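Local structure of blue copper protein (Hyphomicrobium denitrificans, 3EF4) at residues A[32-37]-A[89-94]; A[101-106]-A[117-122]. The protein binds one copper ion as a type 1 blue copper protein of the pseudoazurin family and probably carries electrons in the bacterial periplasm. All coordinates share one frame; numbering follows the deposited sequence.

Overall arrangement
After strands 2-8 and 18-26 the chain runs through strand 31-35; contact 1 closes when strand 88-93 arrives opposite it, after a long excursion that supplies the copper ligands His-41, Cys-79, His-82 and Met-87. It joins the two sheets of the cupredoxin sandwich through its core. The chain then leaves strand 88-93, turns into helix 99-104 and comes back along helix 109-119, where contact 2 closes a much shorter loop. The two contacts follow in series, neither nested nor crossed, their centres about 16 Å apart. They meet where Leu-90 CD2 lies 3.8 Å from Ile-119 N: the end of helix 109-119 packs on strand 88-93, and helix 99-104 on strand 73-78.

Contact 1. Residues A[32-37]-A[89-94]; sequences VKFVPT and VLVQVG
Phe-34 and Val-32 reach across the core of the cupredoxin beta sandwich to Val-89 and Val-91 on the facing sheet. Segments 32-35 and 89-93 run antiparallel at 165°, but with axes 10.7 Å apart they are facing strands rather than sheet neighbours, and no hydrogen bond links them. The contact between the two strands is made by apolar side chains. The tightest meeting is at Phe-34, where CE2 lies 3.9 Å from Val-89 CG1, a methyl that approaches the ring obliquely. Val-89 puts this methyl between its backbone N and carbonyl carbon (chi1 57°), pointing it at the aromatic ring. Further round, Phe-34 CZ comes within 4.3 Å of Val-91 CG2, which sits at the ring edge near its plane. Val-91 thus divides its branches: CG2 serves the ring, while CG1 lies 4.1 Å from Val-32 CG2, the two side chains lying alongside one another, pointing opposite ways. Val-5 touches both Phe-34 and Val-32, and Phe-19 and Leu-77 pack against Val-89, so the contact belongs to a continuous buried core; the copper ion is about 10 Å from the Val-89 side chain. The other side of strand 32-35 is looser. Lys-33 and Val-35, which alternate with the core residues along the strand, are partly exposed, the lysine amino group making weak, long ion pairs with Glu-2 and Glu-64. Beyond Val-35 the chain bends through an inverse gamma turn centred on Pro-36. At the far end of the partner strand, Gln-92, its side chain extended, donates from NE2 to Gly-94 O at 2.8 Å.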
ATOM      1  N   VAL A  32       8.445  -6.483   0.986  1.00 14.97           N
ATOM      2  CA  VAL A  32       8.018  -5.246   1.591  1.00 13.22           C
ATOM      3  C   VAL A  32       7.443  -5.600   2.958  1.00 11.99           C
ATOM      4  O   VAL A  32       6.462  -6.351   3.073  1.00 12.59           O
ATOM      5  CB  VAL A  32       6.977  -4.483   0.743  1.00 15.33           C
ATOM      6  CG1 VAL A  32       6.627  -3.155   1.400  1.00 15.67           C
ATOM      7  CG2 VAL A  32       7.507  -4.267  -0.669  1.00 19.20           C
ATOM      8  N   LYS A  33       8.064  -5.107   4.016  1.00 12.32           N
ATOM      9  CA  LYS A  33       7.612  -5.369   5.381  1.00 11.89           C
ATOM     10  C   LYS A  33       6.896  -4.153   5.919  1.00 11.10           C
ATOM     11  O   LYS A  33       7.482  -3.053   5.956  1.00 12.29           O
ATOM     12  CB  LYS A  33       8.800  -5.622   6.341  1.00 14.53           C
ATOM     13  CG  LYS A  33       9.776  -6.659   6.104  1.00 21.64           C
ATOM     14  CD  LYS A  33      10.579  -6.903   7.391  1.00 24.32           C
ATOM     15  CE  LYS A  33      11.036  -8.359   7.272  1.00 28.93           C
ATOM     16  NZ  LYS A  33      11.828  -8.740   8.493  1.00 39.05           N
ATOM     17  N   PHE A  34       5.664  -4.358   6.324  1.00 11.15           N
ATOM     18  CA  PHE A  34       4.830  -3.352   6.961  1.00 10.87           C
ATOM     19  C   PHE A  34       4.979  -3.527   8.463  1.00 11.74           C
ATOM     20  O   PHE A  34       4.696  -4.608   8.985  1.00 12.61           O
ATOM     21  CB  PHE A  34       3.355  -3.535   6.525  1.00 11.23           C
ATOM     22  CG  PHE A  34       3.199  -3.421   5.018  1.00  9.93           C
ATOM     23  CD1 PHE A  34       3.366  -4.528   4.205  1.00 11.18           C
ATOM     24  CD2 PHE A  34       2.952  -2.189   4.444  1.00 11.21           C
ATOM     25  CE1 PHE A  34       3.296  -4.386   2.840  1.00 12.03           C
ATOM     26  CE2 PHE A  34       2.868  -2.053   3.057  1.00 11.66           C
ATOM     27  CZ  PHE A  34       3.048  -3.172   2.276  1.00 12.25           C
ATOM     28  N   VAL A  35       5.516  -2.490   9.112  1.00 11.47           N
ATOM     29  CA  VAL A  35       5.905  -2.607  10.500  1.00 11.56           C
ATOM     30  C   VAL A  35       5.044  -1.718  11.394  1.00 12.44           C
ATOM     31  O   VAL A  35       4.729  -0.594  11.002  1.00 11.24           O
ATOM     32  CB  VAL A  35       7.403  -2.306  10.700  1.00 12.65           C
ATOM     33  CG1 VAL A  35       8.239  -3.362   9.969  1.00 14.90           C
ATOM     34  CG2 VAL A  35       7.797  -0.893  10.270  1.00 14.91           C
ATOM     35  N   PRO A  36       4.644  -2.209  12.556  1.00 12.72           N
ATOM     36  CA  PRO A  36       3.746  -1.465  13.436  1.00 13.31           C
ATOM     37  C   PRO A  36       4.477  -0.423  14.291  1.00 13.53           C
ATOM     38  O   PRO A  36       4.563  -0.506  15.535  1.00 16.77           O
ATOM     39  CB  PRO A  36       3.184  -2.597  14.296  1.00 15.05           C
ATOM     40  CG  PRO A  36       4.343  -3.567  14.434  1.00 16.07           C
ATOM     41  CD  PRO A  36       4.929  -3.561  13.057  1.00 14.96           C
ATOM     42  N   THR A  37       5.027   0.571  13.606  1.00 12.88           N
ATOM     43  CA  THR A  37       5.773   1.634  14.314  1.00 15.25           C
ATOM     44  C   THR A  37       4.930   2.244  15.410  1.00 15.25           C
ATOM     45  O   THR A  37       5.370   2.410  16.565  1.00 17.19           O
ATOM     46  CB  THR A  37       6.243   2.650  13.267  1.00 16.36           C
ATOM     47  OG1 THR A  37       6.977   1.946  12.243  1.00 16.32           O
ATOM     48  CG2 THR A  37       7.114   3.743  13.885  1.00 20.22           C
ATOM     49  N   VAL A  89      -1.588   2.509   0.725  1.00  8.14           N
ATOM     50  CA  VAL A  89      -0.229   2.438   0.208  1.00  8.05           C
ATOM     51  C   VAL A  89      -0.261   1.722  -1.123  1.00  7.71           C
ATOM     52  O   VAL A  89      -1.064   0.819  -1.356  1.00  8.52           O
ATOM     53  CB  VAL A  89       0.695   1.753   1.226  1.00  8.33           C
ATOM     54  CG1 VAL A  89       0.203   0.342   1.593  1.00  9.68           C
ATOM     55  CG2 VAL A  89       2.140   1.698   0.752  1.00 10.41           C
ATOM     56  N   LEU A  90       0.668   2.108  -1.995  1.00  8.12           N
ATOM     57  CA  LEU A  90       0.790   1.585  -3.328  1.00  8.04           C
ATOM     58  C   LEU A  90       2.212   1.031  -3.504  1.00  8.01           C
ATOM     59  O   LEU A  90       3.190   1.766  -3.368  1.00  9.22           O
ATOM     60  CB  LEU A  90       0.526   2.670  -4.359  1.00  8.36           C
ATOM     61  CG  LEU A  90       0.556   2.257  -5.847  1.00  8.95           C
ATOM     62  CD1 LEU A  90      -0.479   1.199  -6.132  1.00 11.06           C
ATOM     63  CD2 LEU A  90       0.358   3.459  -6.767  1.00 10.39           C
ATOM     64  N   VAL A  91       2.315  -0.245  -3.837  1.00  8.83           N
ATOM     65  CA  VAL A  91       3.607  -0.877  -4.094  1.00  8.84           C
ATOM     66  C   VAL A  91       3.666  -1.181  -5.586  1.00  9.34           C
ATOM     67  O   VAL A  91       2.775  -1.861  -6.113  1.00  9.89           O
ATOM     68  CB  VAL A  91       3.789  -2.168  -3.299  1.00  9.75           C
ATOM     69  CG1 VAL A  91       5.110  -2.835  -3.610  1.00 11.54           C
ATOM     70  CG2 VAL A  91       3.682  -1.883  -1.811  1.00 10.75           C
ATOM     71  N   GLN A  92       4.704  -0.715  -6.249  1.00 10.61           N
ATOM     72  CA  GLN A  92       4.959  -1.047  -7.653  1.00 10.33           C
ATOM     73  C   GLN A  92       6.056  -2.068  -7.742  1.00 10.74           C
ATOM     74  O   GLN A  92       7.173  -1.826  -7.281  1.00 12.00           O
ATOM     75  CB  GLN A  92       5.415   0.198  -8.381  1.00 10.52           C
ATOM     76  CG  GLN A  92       5.698  -0.109  -9.852  1.00 12.22           C
ATOM     77  CD  GLN A  92       6.042   1.145 -10.655  1.00 12.56           C
ATOM     78  OE1 GLN A  92       5.792   2.286 -10.225  1.00 14.53           O
ATOM     79  NE2 GLN A  92       6.565   0.915 -11.850  1.00 14.83           N
ATOM     80  N   VAL A  93       5.731  -3.196  -8.353  1.00 10.67           N
ATOM     81  CA  VAL A  93       6.687  -4.250  -8.611  1.00 11.51           C
ATOM     82  C   VAL A  93       7.047  -4.209 -10.086  1.00 12.08           C
ATOM     83  O   VAL A  93       6.213  -4.541 -10.939  1.00 12.66           O
ATOM     84  CB  VAL A  93       6.123  -5.635  -8.230  1.00 11.07           C
ATOM     85  CG1 VAL A  93       7.175  -6.716  -8.444  1.00 13.30           C
ATOM     86  CG2 VAL A  93       5.597  -5.631  -6.808  1.00 11.00           C
ATOM     87  N   GLY A  94       8.249  -3.764 -10.400  1.00 14.41           N
ATOM     88  CA  GLY A  94       8.580  -3.735 -11.826  1.00 15.44           C
ATOM     89  C   GLY A  94       7.682  -2.856 -12.641  1.00 14.76           C
ATOM     90  O   GLY A  94       7.318  -1.755 -12.211  1.00 17.54           O
TER

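Contact 2. Residues A[101-106]-A[117-122]; sequences QIKEYK and GEIAKV
Ile-119, near the end of helix 109-119, reaches over to Ile-102 and Lys-103 of helix 99-104, joining the two C-terminal helices that pack beside the cupredoxin sandwich. From its CB the side chain forks. The CG2 branch goes to the lysine, lying 4.1 Å from both Lys-103 CG and Lys-103 CE, so the extended aliphatic chain passes across this methyl. The other branch runs through CG1, 3.7 Å from Ile-102 CG2, and stretches on to CD1 with chi2 at 167°. That extension carries CD1 to within 3.6 Å of Ile-102 CG2, in the closest approach of the contact, and to 4.0 Å from Ile-102 O. Replacing Ile-119 with an alanine would probably open a gap between the helices and leave Ile-102 CG2 and the Lys-103 chain without their apolar partner. Ile-102 has a second attachment: its side chain also touches Val-49 in a loop and Leu-74 and Val-76, which seats helix 99-104 on strand 73-78. Lys-103 is exposed, whereas Ile-102 is buried, so the contact runs from solvent to core. Residues Ile-119 to Val-122 form a type I turn, with Val-122 N bonded to Ile-119 O at 3.1 Å.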
ATOM      1  N   GLN A 101      -6.180  -0.177 -14.562  1.00 15.32           N
ATOM      2  CA  GLN A 101      -7.107  -0.714 -13.563  1.00 16.69           C
ATOM      3  C   GLN A 101      -6.973  -0.005 -12.224  1.00 15.16           C
ATOM      4  O   GLN A 101      -8.000   0.255 -11.597  1.00 15.75           O
ATOM      5  CB  GLN A 101      -6.894  -2.219 -13.471  1.00 19.06           C
ATOM      6  CG  GLN A 101      -7.305  -2.968 -14.731  1.00 18.51           C
ATOM      7  CD  GLN A 101      -6.491  -2.795 -15.972  1.00 17.56           C
ATOM      8  OE1 GLN A 101      -5.272  -2.724 -15.915  1.00 18.32           O
ATOM      9  NE2 GLN A 101      -7.242  -2.678 -17.110  1.00 21.15           N
ATOM     10  N   ILE A 102      -5.781   0.350 -11.760  1.00 13.44           N
ATOM     11  CA  ILE A 102      -5.636   1.105 -10.501  1.00 13.02           C
ATOM     12  C   ILE A 102      -6.292   2.476 -10.642  1.00 13.13           C
ATOM     13  O   ILE A 102      -6.959   2.945  -9.715  1.00 13.43           O
ATOM     14  CB  ILE A 102      -4.157   1.242 -10.151  1.00 15.58           C
ATOM     15  CG1 ILE A 102      -3.410  -0.060  -9.979  1.00 17.96           C
ATOM     16  CG2 ILE A 102      -3.966   2.149  -8.966  1.00 18.47           C
ATOM     17  CD1 ILE A 102      -3.739  -1.028  -8.931  1.00 24.95           C
ATOM     18  N   LYS A 103      -6.152   3.143 -11.797  1.00 13.06           N
ATOM     19  CA  LYS A 103      -6.788   4.444 -11.993  1.00 13.33           C
ATOM     20  C   LYS A 103      -8.307   4.314 -12.070  1.00 15.26           C
ATOM     21  O   LYS A 103      -8.959   5.280 -11.641  1.00 16.95           O
ATOM     22  CB  LYS A 103      -6.289   5.085 -13.261  1.00 13.22           C
ATOM     23  CG  LYS A 103      -4.832   5.500 -13.179  1.00 15.28           C
ATOM     24  CD  LYS A 103      -4.496   6.264 -14.448  1.00 21.68           C
ATOM     25  CE  LYS A 103      -3.263   7.134 -14.274  1.00 27.46           C
ATOM     26  NZ  LYS A 103      -2.995   7.887 -15.539  1.00 33.64           N
ATOM     27  N   GLU A 104      -8.845   3.186 -12.530  1.00 15.04           N
ATOM     28  CA  GLU A 104     -10.301   2.949 -12.659  1.00 15.92           C
ATOM     29  C   GLU A 104     -10.920   2.681 -11.302  1.00 16.30           C
ATOM     30  O   GLU A 104     -12.126   2.789 -11.125  1.00 21.72           O
ATOM     31  CB  GLU A 104     -10.640   1.782 -13.602  1.00 17.98           C
ATOM     32  CG  GLU A 104     -10.697   2.093 -15.084  1.00 25.66           C
ATOM     33  CD  GLU A 104     -10.845   0.848 -15.957  1.00 29.94           C
ATOM     34  OE1 GLU A 104     -11.915   0.770 -16.641  1.00 29.34           O
ATOM     35  OE2 GLU A 104      -9.891  -0.017 -15.938  1.00 23.01           O
ATOM     36  N   TYR A 105     -10.131   2.284 -10.305  1.00 15.20           N
ATOM     37  CA  TYR A 105     -10.682   1.929  -8.988  1.00 14.06           C
ATOM     38  C   TYR A 105     -11.236   3.149  -8.310  1.00 15.02           C
ATOM     39  O   TYR A 105     -10.600   4.214  -8.224  1.00 15.76           O
ATOM     40  CB  TYR A 105      -9.587   1.272  -8.177  1.00 13.88           C
ATOM     41  CG  TYR A 105      -9.982   1.037  -6.741  1.00 13.95           C
ATOM     42  CD1 TYR A 105      -9.314   1.709  -5.725  1.00 14.07           C
ATOM     43  CD2 TYR A 105     -11.019   0.163  -6.395  1.00 15.10           C
ATOM     44  CE1 TYR A 105      -9.634   1.520  -4.396  1.00 15.12           C
ATOM     45  CE2 TYR A 105     -11.350  -0.025  -5.054  1.00 16.05           C
ATOM     46  CZ  TYR A 105     -10.655   0.669  -4.060  1.00 14.71           C
ATOM     47  OH  TYR A 105     -10.988   0.493  -2.713  1.00 15.52           O
ATOM     48  N   LYS A 106     -12.475   3.020  -7.831  1.00 17.38           N
ATOM     49  CA  LYS A 106     -13.203   4.108  -7.230  1.00 20.57           C
ATOM     50  C   LYS A 106     -12.932   4.095  -5.760  1.00 21.63           C
ATOM     51  O   LYS A 106     -13.426   3.348  -4.927  1.00 27.88           O
ATOM     52  CB  LYS A 106     -14.730   3.980  -7.529  1.00 23.82           C
ATOM     53  N   GLY A 117      -2.446  10.556  -5.067  1.00 10.51           N
ATOM     54  CA  GLY A 117      -1.083  11.037  -4.896  1.00 11.20           C
ATOM     55  C   GLY A 117      -0.043   9.952  -5.127  1.00 11.33           C
ATOM     56  O   GLY A 117       1.020  10.227  -5.692  1.00 12.44           O
ATOM     57  N   GLU A 118      -0.364   8.757  -4.667  1.00  9.75           N
ATOM     58  CA  GLU A 118       0.551   7.631  -4.847  1.00 10.22           C
ATOM     59  C   GLU A 118       0.627   7.177  -6.308  1.00  9.96           C
ATOM     60  O   GLU A 118       1.704   6.893  -6.863  1.00 11.04           O
ATOM     61  CB  GLU A 118       0.135   6.503  -3.904  1.00  9.79           C
ATOM     62  CG  GLU A 118       0.245   6.904  -2.455  1.00 10.25           C
ATOM     63  CD  GLU A 118      -0.490   6.007  -1.504  1.00  9.47           C
ATOM     64  OE1 GLU A 118      -1.136   5.018  -1.891  1.00  9.97           O
ATOM     65  OE2 GLU A 118      -0.393   6.325  -0.264  1.00  9.53           O
ATOM     66  N   ILE A 119      -0.515   7.104  -6.940  1.00 10.74           N
ATOM     67  CA  ILE A 119      -0.563   6.729  -8.375  1.00 11.13           C
ATOM     68  C   ILE A 119       0.284   7.689  -9.192  1.00 12.38           C
ATOM     69  O   ILE A 119       0.924   7.263 -10.173  1.00 13.09           O
ATOM     70  CB  ILE A 119      -2.006   6.695  -8.874  1.00 12.39           C
ATOM     71  CG1 ILE A 119      -2.854   5.604  -8.244  1.00 10.99           C
ATOM     72  CG2 ILE A 119      -2.019   6.632 -10.422  1.00 13.50           C
ATOM     73  CD1 ILE A 119      -4.343   5.743  -8.495  1.00 13.08           C
ATOM     74  N   ALA A 120       0.317   8.954  -8.860  1.00 12.93           N
ATOM     75  CA  ALA A 120       1.090   9.939  -9.602  1.00 13.62           C
ATOM     76  C   ALA A 120       2.598   9.716  -9.490  1.00 14.61           C
ATOM     77  O   ALA A 120       3.383  10.252 -10.270  1.00 17.66           O
ATOM     78  CB  ALA A 120       0.747  11.337  -9.166  1.00 15.41           C
ATOM     79  N   LYS A 121       3.056   8.877  -8.559  1.00 13.52           N
ATOM     80  CA  LYS A 121       4.432   8.549  -8.369  1.00 13.75           C
ATOM     81  C   LYS A 121       4.845   7.305  -9.152  1.00 14.93           C
ATOM     82  O   LYS A 121       6.042   6.963  -9.163  1.00 17.85           O
ATOM     83  CB  LYS A 121       4.748   8.355  -6.880  1.00 15.72           C
ATOM     84  CG  LYS A 121       4.559   9.637  -6.115  1.00 17.59           C
ATOM     85  CD  LYS A 121       4.800   9.483  -4.627  1.00 21.76           C
ATOM     86  CE  LYS A 121       4.828  10.835  -3.881  1.00 24.81           C
ATOM     87  N   VAL A 122       3.901   6.647  -9.787  1.00 13.97           N
ATOM     88  CA  VAL A 122       4.226   5.435 -10.567  1.00 14.33           C
ATOM     89  C   VAL A 122       5.342   5.697 -11.566  1.00 17.27           C
ATOM     90  O   VAL A 122       5.347   6.721 -12.237  1.00 20.18           O
ATOM     91  CB  VAL A 122       2.961   4.872 -11.207  1.00 12.97           C
ATOM     92  CG1 VAL A 122       3.240   3.849 -12.287  1.00 14.40           C
ATOM     93  CG2 VAL A 122       2.160   4.276 -10.038  1.00 13.91           C
TER